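Local coordinates for diaminopimelate decarboxylase (Methanocaldococcus jannaschii, PDB 1TWI), which catalyses the pyridoxal-phosphate-dependent decarboxylation of meso-diaminopimelate to L-lysine, the last step of lysine biosynthesis, at residues A[131-136]-A[140-145]; A[191-196]-A[238-243]; A[273-278]-A[283-288]. One frame throughout, in Å; residues are numbered along the deposited sequence.

The three contacts follow one another along the chain and all lie in the parallel-stranded, TIM-barrel-type domain that binds pyridoxal phosphate. Interactions 1 and 3 each join a helix to a strand of the same parallel sheet. Interaction 2 ties helix 188-198 to the loop after helix 219-237. The centres of interactions 1 and 2 are 14 Å apart, those of 2 and 3 are 18 Å apart, and those of 1 and 3 are 26 Å apart. Ile136 packs on Ala192 and Met195, linking the first two. Glu243 O probably accepts a hydrogen bond from Asn286 N, linking the last two. Together they join helices around the parallel strands to those strands and to a neighbouring loop.

Interaction 1. Residues A[131-136]-A[140-145]; sequences FNVDSI and ILINET
The Phe131 ring meets Ile142 CD1 obliquely at its CG end, and Ile124 of helix 117-125 also packs on the Phe131 side chain. The nearest atom to the same methyl is Phe131 CB, 3.7 Å from Ile142 CD1. The two side chains lie alongside each other and run opposite ways. Val133 adds its CG2 branch, which lies 3.8 Å from Ile142 CD1. This branch stands beside the backbone N because CG1 takes the position anti to it (chi1 176°). One isoleucine methyl therefore sits against two strand residues whose CB atoms face the helix.

At the start of the helix the contact is of another kind. Ile140 N donates to Ile136 O at 2.9 Å, a nearly straight bond with an N-H...O angle of 168°. The same turn brings Ile140 CD1 to 3.9 Å from Ile136 CG2. Just before it, Ser135 is the N-cap, with OG bonded to Glu138 N.

Strand 153-160 covers Val133 and Ile142 as well. This is the first half of a beta-alpha-beta unit, in which helix 136-149 packs on strand 130-133 in the TIM-barrel-type domain.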
# COMPACT_ATOMS: atom_id res chain seq x y z
N PHE A 131 -3.56 27.74 5.17
CA PHE A 131 -2.65 26.63 5.39
C PHE A 131 -2.97 26.30 6.90
O PHE A 131 -2.95 27.22 7.76
CB PHE A 131 -1.21 27.09 5.35
CG PHE A 131 -0.72 27.41 3.97
CD1 PHE A 131 -0.20 26.41 3.15
CD2 PHE A 131 -0.81 28.72 3.47
CE1 PHE A 131 0.24 26.70 1.86
CE2 PHE A 131 -0.38 29.04 2.15
CZ PHE A 131 0.15 28.03 1.36
N ASN A 132 -3.23 25.02 7.23
CA ASN A 132 -3.41 24.64 8.64
C ASN A 132 -1.98 24.29 9.07
O ASN A 132 -1.49 23.20 8.81
CB ASN A 132 -4.33 23.42 8.76
CG ASN A 132 -5.79 23.74 8.38
OD1 ASN A 132 -6.22 24.91 8.41
ND2 ASN A 132 -6.58 22.69 8.06
N VAL A 133 -1.32 25.24 9.73
CA VAL A 133 0.08 25.13 10.13
C VAL A 133 0.32 24.07 11.14
O VAL A 133 -0.34 24.03 12.17
CB VAL A 133 0.60 26.46 10.71
CG1 VAL A 133 2.04 26.30 11.21
CG2 VAL A 133 0.51 27.54 9.63
N ASP A 134 1.31 23.23 10.85
CA ASP A 134 1.56 22.08 11.68
C ASP A 134 2.69 22.24 12.70
O ASP A 134 2.75 21.50 13.67
CB ASP A 134 1.87 20.88 10.77
CG ASP A 134 2.22 19.63 11.55
OD1 ASP A 134 3.43 19.43 11.90
OD2 ASP A 134 1.27 18.85 11.84
N SER A 135 3.58 23.20 12.42
CA SER A 135 4.76 23.42 13.25
C SER A 135 5.25 24.85 13.12
O SER A 135 4.87 25.60 12.18
CB SER A 135 5.90 22.47 12.79
OG SER A 135 6.29 22.78 11.47
N ILE A 136 6.10 25.26 14.06
CA ILE A 136 6.62 26.60 13.97
C ILE A 136 7.52 26.70 12.72
O ILE A 136 7.53 27.72 12.04
CB ILE A 136 7.35 26.97 15.27
CG1 ILE A 136 6.24 27.17 16.36
CG2 ILE A 136 8.17 28.25 15.04
CD1 ILE A 136 6.74 27.21 17.86
N ILE A 140 7.31 29.62 9.88
CA ILE A 140 8.47 30.44 9.43
C ILE A 140 8.64 30.33 7.90
O ILE A 140 8.76 31.35 7.19
CB ILE A 140 9.78 30.01 10.22
CG1 ILE A 140 9.59 30.37 11.72
CG2 ILE A 140 11.08 30.73 9.64
CD1 ILE A 140 10.72 29.87 12.60
N LEU A 141 8.54 29.12 7.36
CA LEU A 141 8.69 28.95 5.93
C LEU A 141 7.58 29.64 5.17
O LEU A 141 7.79 30.28 4.11
CB LEU A 141 8.76 27.45 5.58
CG LEU A 141 8.70 27.14 4.07
CD1 LEU A 141 9.94 27.70 3.35
CD2 LEU A 141 8.67 25.60 3.88
N ILE A 142 6.35 29.57 5.68
CA ILE A 142 5.25 30.23 4.98
C ILE A 142 5.43 31.77 4.97
O ILE A 142 5.21 32.43 3.95
CB ILE A 142 3.87 29.92 5.65
CG1 ILE A 142 3.47 28.44 5.37
CG2 ILE A 142 2.81 30.87 5.16
CD1 ILE A 142 2.29 27.93 6.31
N ASN A 143 5.82 32.33 6.12
CA ASN A 143 5.98 33.79 6.20
C ASN A 143 7.15 34.21 5.25
O ASN A 143 7.05 35.21 4.55
CB ASN A 143 6.28 34.19 7.66
CG ASN A 143 6.47 35.66 7.84
OD1 ASN A 143 7.57 36.09 8.20
ND2 ASN A 143 5.43 36.46 7.60
N GLU A 144 8.24 33.44 5.24
CA GLU A 144 9.38 33.77 4.37
C GLU A 144 8.97 33.65 2.88
O GLU A 144 9.34 34.47 2.05
CB GLU A 144 10.56 32.83 4.65
CG GLU A 144 11.39 33.16 5.91
CD GLU A 144 12.29 31.98 6.33
OE1 GLU A 144 13.01 32.08 7.37
OE2 GLU A 144 12.27 30.93 5.60
N THR A 145 8.18 32.63 2.54
CA THR A 145 7.75 32.44 1.15
C THR A 145 6.77 33.53 0.71
O THR A 145 6.85 34.08 -0.42
CB THR A 145 7.14 31.03 0.99
OG1 THR A 145 8.14 30.09 1.40
CG2 THR A 145 6.74 30.78 -0.45

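Interaction 2. Residues A[191-196]-A[238-243]; sequences KAIKMA and EGIEIE
Lys194 and Glu238 form a salt bridge on the solvent-exposed side of the contact, and its geometry is uncommon. Lys194 NZ lies 2.8 Å from Glu238 OE1 but meets the oxygen on its anti side, 31° out of the carboxylate plane. The two side chains cross at about a right angle. Lys194 is extended beyond CG and reaches over from the helix. Glu238 is bent instead, with chi2 at -58°, and this folds its carboxylate back to the lysine. Methylene groups also meet here, with Lys194 CE 3.9 Å from Glu238 CG.

Nearer the helix backbone the contact is apolar. Ile240 CD1 lies 4.0 Å from Lys194 CG, against the root of the lysine chain. Its other branch turns to Ile193, where the two CG2 methyls of Ile240 and Ile193 are 4.1 Å apart. Ile240 thus touches both helix residues, one with each branch. Ile193 and Ile240 are buried, while the charged pair is exposed.

Gly239 marks the turn from helix into loop. It has positive phi (79°) and is the C-prime residue of a Schellman motif that ends helix 219-237. Ile240 N bonds to Leu235 O, and Gly239 N bonds to Lys236 O. The chain then runs on toward strand 244-246.

Leu235 packs on Ile193 and Ile240, and Phe231 of the same helix also touches Ile193. Phe157 of strand 153-160 covers Ile193 too. The contact thus joins helix 188-198 to the C-terminal end of helix 219-237, on the outer side of the parallel strands.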
# COMPACT_ATOMS: atom_id res chain seq x y z
N LYS A 191 2.57 29.94 21.55
CA LYS A 191 3.83 30.57 21.07
C LYS A 191 3.78 30.75 19.53
O LYS A 191 4.12 31.83 19.01
CB LYS A 191 5.01 29.70 21.45
CG LYS A 191 6.40 30.18 21.01
CD LYS A 191 7.40 29.11 21.51
CE LYS A 191 8.56 28.91 20.53
NZ LYS A 191 9.66 29.89 20.67
N ALA A 192 3.32 29.72 18.81
CA ALA A 192 3.26 29.81 17.35
C ALA A 192 2.31 30.92 16.90
O ALA A 192 2.62 31.71 15.98
CB ALA A 192 2.82 28.44 16.73
N ILE A 193 1.13 30.99 17.50
CA ILE A 193 0.20 32.00 17.07
C ILE A 193 0.70 33.41 17.44
O ILE A 193 0.48 34.36 16.67
CB ILE A 193 -1.22 31.74 17.70
CG1 ILE A 193 -1.79 30.45 17.08
CG2 ILE A 193 -2.16 32.96 17.50
CD1 ILE A 193 -3.01 29.97 17.76
N LYS A 194 1.34 33.58 18.60
CA LYS A 194 1.82 34.93 18.94
C LYS A 194 2.96 35.30 17.96
O LYS A 194 3.08 36.47 17.57
CB LYS A 194 2.28 34.96 20.41
CG LYS A 194 1.08 35.20 21.34
CD LYS A 194 1.49 35.30 22.81
CE LYS A 194 0.30 35.77 23.60
NZ LYS A 194 0.68 36.08 25.03
N MET A 195 3.78 34.31 17.59
CA MET A 195 4.84 34.56 16.59
C MET A 195 4.21 35.01 15.28
O MET A 195 4.67 35.98 14.64
CB MET A 195 5.66 33.27 16.32
CG MET A 195 6.57 32.89 17.48
SD MET A 195 7.70 31.52 17.04
CE MET A 195 8.01 31.88 15.24
N ALA A 196 3.15 34.32 14.84
CA ALA A 196 2.53 34.70 13.58
C ALA A 196 1.97 36.12 13.63
O ALA A 196 1.97 36.81 12.62
CB ALA A 196 1.37 33.72 13.20
N GLU A 238 -5.78 36.62 25.58
CA GLU A 238 -4.57 37.32 25.13
C GLU A 238 -4.91 38.41 24.09
O GLU A 238 -4.02 38.96 23.44
CB GLU A 238 -3.55 36.35 24.53
CG GLU A 238 -3.12 35.25 25.50
CD GLU A 238 -2.52 35.85 26.76
OE1 GLU A 238 -1.51 36.54 26.67
OE2 GLU A 238 -3.06 35.63 27.84
N GLY A 239 -6.18 38.72 23.89
CA GLY A 239 -6.53 39.73 22.88
C GLY A 239 -6.52 39.18 21.45
O GLY A 239 -6.56 39.94 20.47
N ILE A 240 -6.52 37.85 21.31
CA ILE A 240 -6.47 37.23 19.97
C ILE A 240 -7.84 36.64 19.56
O ILE A 240 -8.40 35.83 20.31
CB ILE A 240 -5.34 36.14 19.96
CG1 ILE A 240 -3.99 36.82 20.28
CG2 ILE A 240 -5.30 35.38 18.57
CD1 ILE A 240 -2.84 35.81 20.68
N GLU A 241 -8.37 37.05 18.39
CA GLU A 241 -9.65 36.56 17.87
C GLU A 241 -9.46 35.55 16.76
O GLU A 241 -8.55 35.67 15.92
CB GLU A 241 -10.50 37.71 17.32
CG GLU A 241 -11.05 38.64 18.39
CD GLU A 241 -12.23 39.47 17.84
OE1 GLU A 241 -12.08 40.04 16.71
OE2 GLU A 241 -13.30 39.52 18.51
N ILE A 242 -10.34 34.56 16.76
CA ILE A 242 -10.32 33.46 15.79
C ILE A 242 -11.52 33.48 14.81
O ILE A 242 -12.66 33.36 15.23
CB ILE A 242 -10.28 32.13 16.60
CG1 ILE A 242 -8.95 32.04 17.35
CG2 ILE A 242 -10.44 30.89 15.66
CD1 ILE A 242 -7.73 32.00 16.31
N GLU A 243 -11.27 33.58 13.51
CA GLU A 243 -12.36 33.63 12.53
C GLU A 243 -12.98 32.29 12.15
O GLU A 243 -14.20 32.20 11.88
CB GLU A 243 -11.86 34.33 11.23
CG GLU A 243 -11.50 35.79 11.51
CD GLU A 243 -10.71 36.47 10.42
OE1 GLU A 243 -10.82 36.04 9.24
OE2 GLU A 243 -9.97 37.46 10.75

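Interaction 3. Residues A[273-278]-A[283-288]; sequences NTMLKY and EMPNLI
Met275 leaves the helix with CB pointing toward segment 283-288. CB and CG lead across without a close partner in that segment, and SD and CE make the van der Waals contacts. SD comes first, 3.9 Å from Leu287 CD1. The chain then bends at chi3 (77°), which turns the terminal methyl away from the line of the chain. CE ends 3.8 Å from Pro285 CG, and Pro285 CD is its next neighbour. The sulfur and the methyl of one methionine therefore touch two different residues.

Met284 approaches from the other segment and meets the backbone of residues 275-278. Its chain is bent at chi2 and chi3. Met284 SD lies 3.4 Å from Met275 O, and its methyl lies close to the same oxygen. Met284 CE is also 3.8 Å from Tyr278 C and 4.2 Å from Tyr278 CB. Leu276 comes at Met284 from across its chain, with CD2 4.0 Å from Met284 SD.

Met275 O also accepts a backbone bond from Tyr278 N, at 3.1 Å. This oxygen and Thr274 O both lie at the edge of the Tyr278 ring, in its plane. The phenol group is held elsewhere, by a hydrogen bond between its hydroxyl and Asp230.

Trp54 of helix 37-58 touches Met275, Met284 and Leu287, and its NE1 bonds to Pro285 O. Val245 of strand 244-246 packs on Met275 and Pro285. The contact belongs to the beta-alpha-beta unit of strand 244-246, helix 264-276 and strand 286-289. Helix 219-237 also touches segment 273-278, through Thr225 on Met275 and Met229 on Tyr278.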
# COMPACT_ATOMS: atom_id res chain seq x y z
N ASN A 273 -24.04 22.24 20.06
CA ASN A 273 -24.41 22.55 21.44
C ASN A 273 -23.14 22.79 22.28
O ASN A 273 -23.15 23.56 23.23
CB ASN A 273 -25.32 21.44 22.04
CG ASN A 273 -26.73 21.41 21.34
OD1 ASN A 273 -27.37 22.47 21.18
ND2 ASN A 273 -27.18 20.22 20.92
N THR A 274 -22.02 22.16 21.93
CA THR A 274 -20.84 22.40 22.72
C THR A 274 -20.30 23.79 22.40
O THR A 274 -20.03 24.58 23.32
CB THR A 274 -19.73 21.37 22.50
OG1 THR A 274 -20.16 20.12 23.03
CG2 THR A 274 -18.45 21.78 23.27
N MET A 275 -20.12 24.11 21.11
CA MET A 275 -19.58 25.43 20.76
C MET A 275 -20.44 26.60 21.25
O MET A 275 -19.90 27.65 21.63
CB MET A 275 -19.39 25.58 19.23
CG MET A 275 -18.31 24.62 18.66
SD MET A 275 -18.24 24.71 16.89
CE MET A 275 -17.31 26.27 16.81
N LEU A 276 -21.77 26.46 21.23
CA LEU A 276 -22.62 27.56 21.69
C LEU A 276 -22.51 27.88 23.20
O LEU A 276 -22.92 28.94 23.62
CB LEU A 276 -24.09 27.33 21.33
CG LEU A 276 -24.37 27.39 19.83
CD1 LEU A 276 -25.83 27.02 19.60
CD2 LEU A 276 -24.11 28.78 19.29
N LYS A 277 -21.93 26.99 23.99
CA LYS A 277 -21.70 27.23 25.42
C LYS A 277 -20.72 28.38 25.58
O LYS A 277 -20.63 29.00 26.66
CB LYS A 277 -21.06 26.01 26.08
CG LYS A 277 -22.02 24.84 26.25
CD LYS A 277 -21.33 23.55 26.62
CE LYS A 277 -22.40 22.50 26.89
NZ LYS A 277 -21.82 21.31 27.59
N TYR A 278 -19.95 28.65 24.52
CA TYR A 278 -18.89 29.68 24.62
C TYR A 278 -19.21 31.03 24.05
O TYR A 278 -18.33 31.93 24.07
CB TYR A 278 -17.59 29.19 23.94
CG TYR A 278 -17.05 27.90 24.50
CD1 TYR A 278 -17.64 26.67 24.21
CD2 TYR A 278 -15.93 27.91 25.34
CE1 TYR A 278 -17.13 25.47 24.75
CE2 TYR A 278 -15.41 26.73 25.88
CZ TYR A 278 -16.01 25.51 25.58
OH TYR A 278 -15.48 24.36 26.15
N GLU A 283 -16.65 35.42 20.07
CA GLU A 283 -17.61 35.45 18.97
C GLU A 283 -17.65 34.09 18.30
O GLU A 283 -16.62 33.46 18.13
CB GLU A 283 -17.23 36.53 17.99
CG GLU A 283 -17.21 37.90 18.68
CD GLU A 283 -16.83 39.01 17.73
OE1 GLU A 283 -16.27 40.04 18.20
OE2 GLU A 283 -17.10 38.83 16.50
N MET A 284 -18.83 33.63 17.92
CA MET A 284 -18.90 32.36 17.26
C MET A 284 -18.21 32.44 15.91
O MET A 284 -18.43 33.37 15.15
CB MET A 284 -20.34 31.88 17.12
CG MET A 284 -20.95 31.56 18.49
SD MET A 284 -20.31 30.09 19.30
CE MET A 284 -18.96 30.76 20.24
N PRO A 285 -17.38 31.43 15.59
CA PRO A 285 -16.64 31.42 14.31
C PRO A 285 -17.33 30.70 13.14
O PRO A 285 -18.42 30.11 13.30
CB PRO A 285 -15.34 30.71 14.68
CG PRO A 285 -15.90 29.56 15.62
CD PRO A 285 -16.94 30.33 16.49
N ASN A 286 -16.72 30.79 11.95
CA ASN A 286 -17.20 29.95 10.85
C ASN A 286 -16.79 28.56 11.30
O ASN A 286 -15.80 28.40 12.00
CB ASN A 286 -16.49 30.29 9.56
CG ASN A 286 -16.70 31.71 9.17
OD1 ASN A 286 -17.86 32.14 8.99
ND2 ASN A 286 -15.61 32.47 9.07
N LEU A 287 -17.55 27.54 10.91
CA LEU A 287 -17.25 26.19 11.33
C LEU A 287 -16.86 25.35 10.11
O LEU A 287 -17.55 25.40 9.08
CB LEU A 287 -18.52 25.55 12.01
CG LEU A 287 -18.46 24.04 12.32
CD1 LEU A 287 -17.29 23.73 13.25
CD2 LEU A 287 -19.80 23.52 12.98
N ILE A 288 -15.75 24.62 10.18
CA ILE A 288 -15.34 23.78 9.05
C ILE A 288 -15.15 22.35 9.54
O ILE A 288 -14.60 22.16 10.66
CB ILE A 288 -13.95 24.23 8.49
CG1 ILE A 288 -14.04 25.70 8.05
CG2 ILE A 288 -13.52 23.34 7.33
CD1 ILE A 288 -12.63 26.39 7.76